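Local coordinates for protein putative adhesin (Bacteroides fragilis NCTC 9343, PDB 3PET) that probably acts as a cell-surface lipoprotein adhesin with a right-handed beta-helix fold, although its binding partner is unknown, at residues A[42-47]-A[56-61]. Numbering follows the deposited sequence.
Sequences TDLQIY and IQVAVK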
loop_
_atom_site.group_PDB
_atom_site.type_symbol
_atom_site.label_atom_id
_atom_site.label_comp_id
_atom_site.label_asym_id
_atom_site.label_seq_id
_atom_site.Cartn_x
_atom_site.Cartn_y
_atom_site.Cartn_z
ATOM N N THR A 42 -0.039 -17.831 29.516
ATOM C CA THR A 42 0.721 -17.290 28.387
ATOM C C THR A 42 1.194 -18.485 27.563
ATOM O O THR A 42 1.707 -19.441 28.127
ATOM C CB THR A 42 1.870 -16.361 28.830
ATOM O OG1 THR A 42 1.291 -15.251 29.493
ATOM C CG2 THR A 42 2.696 -15.850 27.660
ATOM N N ASP A 43 0.978 -18.456 26.244
ATOM C CA ASP A 43 1.394 -19.578 25.417
ATOM C C ASP A 43 1.642 -19.152 23.975
ATOM O O ASP A 43 1.073 -18.176 23.484
ATOM C CB ASP A 43 0.347 -20.720 25.472
ATOM C CG ASP A 43 0.870 -22.035 24.904
ATOM O OD1 ASP A 43 2.003 -22.454 25.297
ATOM O OD2 ASP A 43 0.218 -22.581 23.986
ATOM N N LEU A 44 2.553 -19.877 23.324
ATOM C CA LEU A 44 2.895 -19.696 21.932
ATOM C C LEU A 44 2.987 -21.044 21.287
ATOM O O LEU A 44 3.753 -21.903 21.749
ATOM C CB LEU A 44 4.219 -18.914 21.746
ATOM C CG LEU A 44 4.735 -18.831 20.294
ATOM C CD1 LEU A 44 3.829 -17.954 19.406
ATOM C CD2 LEU A 44 6.155 -18.360 20.253
ATOM N N GLN A 45 2.184 -21.239 20.223
ATOM C CA GLN A 45 2.224 -22.462 19.429
ATOM C C GLN A 45 2.401 -22.120 17.990
ATOM O O GLN A 45 1.767 -21.183 17.484
ATOM C CB GLN A 45 0.977 -23.339 19.604
ATOM C CG GLN A 45 0.699 -23.694 21.051
ATOM C CD GLN A 45 -0.367 -24.726 21.221
ATOM O OE1 GLN A 45 -1.300 -24.863 20.413
ATOM N NE2 GLN A 45 -0.259 -25.454 22.317
ATOM N N ILE A 46 3.264 -22.880 17.319
ATOM C CA ILE A 46 3.499 -22.698 15.887
ATOM C C ILE A 46 3.239 -24.037 15.210
ATOM O O ILE A 46 3.834 -25.055 15.570
ATOM C CB ILE A 46 4.875 -22.077 15.540
ATOM C CG1 ILE A 46 5.031 -20.683 16.254
ATOM C CG2 ILE A 46 5.001 -21.907 13.998
ATOM C CD1 ILE A 46 6.405 -20.014 16.216
ATOM N N TYR A 47 2.304 -24.021 14.259
ATOM C CA TYR A 47 1.890 -25.180 13.481
ATOM C C TYR A 47 2.396 -25.078 12.054
ATOM O O TYR A 47 2.305 -24.021 11.438
ATOM C CB TYR A 47 0.360 -25.303 13.486
ATOM C CG TYR A 47 -0.167 -26.427 12.618
ATOM C CD1 TYR A 47 -0.252 -27.734 13.106
ATOM C CD2 TYR A 47 -0.539 -26.199 11.295
ATOM C CE1 TYR A 47 -0.698 -28.786 12.301
ATOM C CE2 TYR A 47 -0.992 -27.247 10.479
ATOM C CZ TYR A 47 -1.082 -28.536 10.996
ATOM O OH TYR A 47 -1.537 -29.601 10.237
ATOM N N ILE A 56 11.680 -20.345 12.618
ATOM C CA ILE A 56 11.206 -19.216 13.423
ATOM C C ILE A 56 11.983 -19.100 14.737
ATOM O O ILE A 56 12.015 -20.036 15.533
ATOM C CB ILE A 56 9.677 -19.290 13.659
ATOM C CG1 ILE A 56 8.920 -19.324 12.275
ATOM C CG2 ILE A 56 9.211 -18.092 14.566
ATOM C CD1 ILE A 56 7.443 -19.461 12.332
ATOM N N GLN A 57 12.590 -17.942 14.969
ATOM C CA GLN A 57 13.299 -17.713 16.232
ATOM C C GLN A 57 12.331 -16.983 17.160
ATOM O O GLN A 57 11.598 -16.080 16.739
ATOM C CB GLN A 57 14.605 -16.925 16.020
ATOM C CG GLN A 57 15.618 -17.631 15.117
ATOM C CD GLN A 57 15.562 -17.119 13.695
ATOM O OE1 GLN A 57 15.341 -15.924 13.444
ATOM N NE2 GLN A 57 15.734 -18.013 12.744
ATOM N N VAL A 58 12.321 -17.405 18.410
ATOM C CA VAL A 58 11.375 -16.928 19.417
ATOM C C VAL A 58 12.121 -16.383 20.631
ATOM O O VAL A 58 13.033 -17.034 21.110
ATOM C CB VAL A 58 10.456 -18.129 19.813
ATOM C CG1 VAL A 58 9.555 -17.786 21.013
ATOM C CG2 VAL A 58 9.614 -18.608 18.618
ATOM N N ALA A 59 11.700 -15.229 21.161
ATOM C CA ALA A 59 12.284 -14.643 22.378
ATOM C C ALA A 59 11.333 -13.670 23.016
ATOM O O ALA A 59 10.628 -12.947 22.320
ATOM C CB ALA A 59 13.601 -13.919 22.062
ATOM N N VAL A 60 11.332 -13.625 24.345
ATOM C CA VAL A 60 10.579 -12.615 25.083
ATOM C C VAL A 60 11.629 -11.710 25.723
ATOM O O VAL A 60 12.520 -12.177 26.425
ATOM C CB VAL A 60 9.535 -13.158 26.106
ATOM C CG1 VAL A 60 8.923 -12.009 26.916
ATOM C CG2 VAL A 60 8.437 -13.952 25.394
ATOM N N LYS A 61 11.535 -10.431 25.446
ATOM C CA LYS A 61 12.454 -9.404 25.941
ATOM C C LYS A 61 11.651 -8.123 26.155
ATOM O O LYS A 61 10.865 -7.770 25.274
ATOM C CB LYS A 61 13.568 -9.234 24.895
ATOM C CG LYS A 61 14.520 -8.067 25.048
ATOM C CD LYS A 61 15.902 -8.407 24.448
ATOM C CE LYS A 61 15.860 -9.092 23.090
ATOM N NZ LYS A 61 17.218 -9.442 22.594
#
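L44 and V58 meet tip to tip between two strands that face each other across the protein interior: CD2 of L44 lies 3.5 Å from CG1 of V58 and 3.8 Å from its CG2, so one leucine methyl contacts both valine branches. The first torsion of L44 explains the reach, since CG stands anti to the backbone N (chi1 173°). At the next inward-facing position, I46 and I56 engage end to end through two reciprocal pairs: I46 CD1 sits 3.8 Å from I56 CG2, and I46 CG2 is equally far, 3.8 Å, from I56 CD1. A longer approach of 4.2 Å, from I46 CD1 to V58 CG2, joins the two pairs.

All these contacts are carbon to carbon. The segment axes, 10.6 Å apart at 172°, face each other through side chains; strand 43-47 pairs instead with 11-16 and 82-87, and 56-61 with 64-69. I83, I85 and L67 flank L44, while Y16 touches both I46 and V58.

L44, I46 and I56 are buried, whereas V58 is partly exposed and its N hydrogen-bonds a tetraethylene glycol, probably from the crystallisation liquor. Packing slackens toward V60, whose CG2 comes no nearer than 6.5 Å to T42 CG2. A59 and exposed Q57, whose OE1 hydrogen-bonds S68 OG, point away. Such face-to-face packing of antiparallel strands, as in a beta-sandwich, marks the N-terminal part leading into the parallel coils of the right-handed beta-helix.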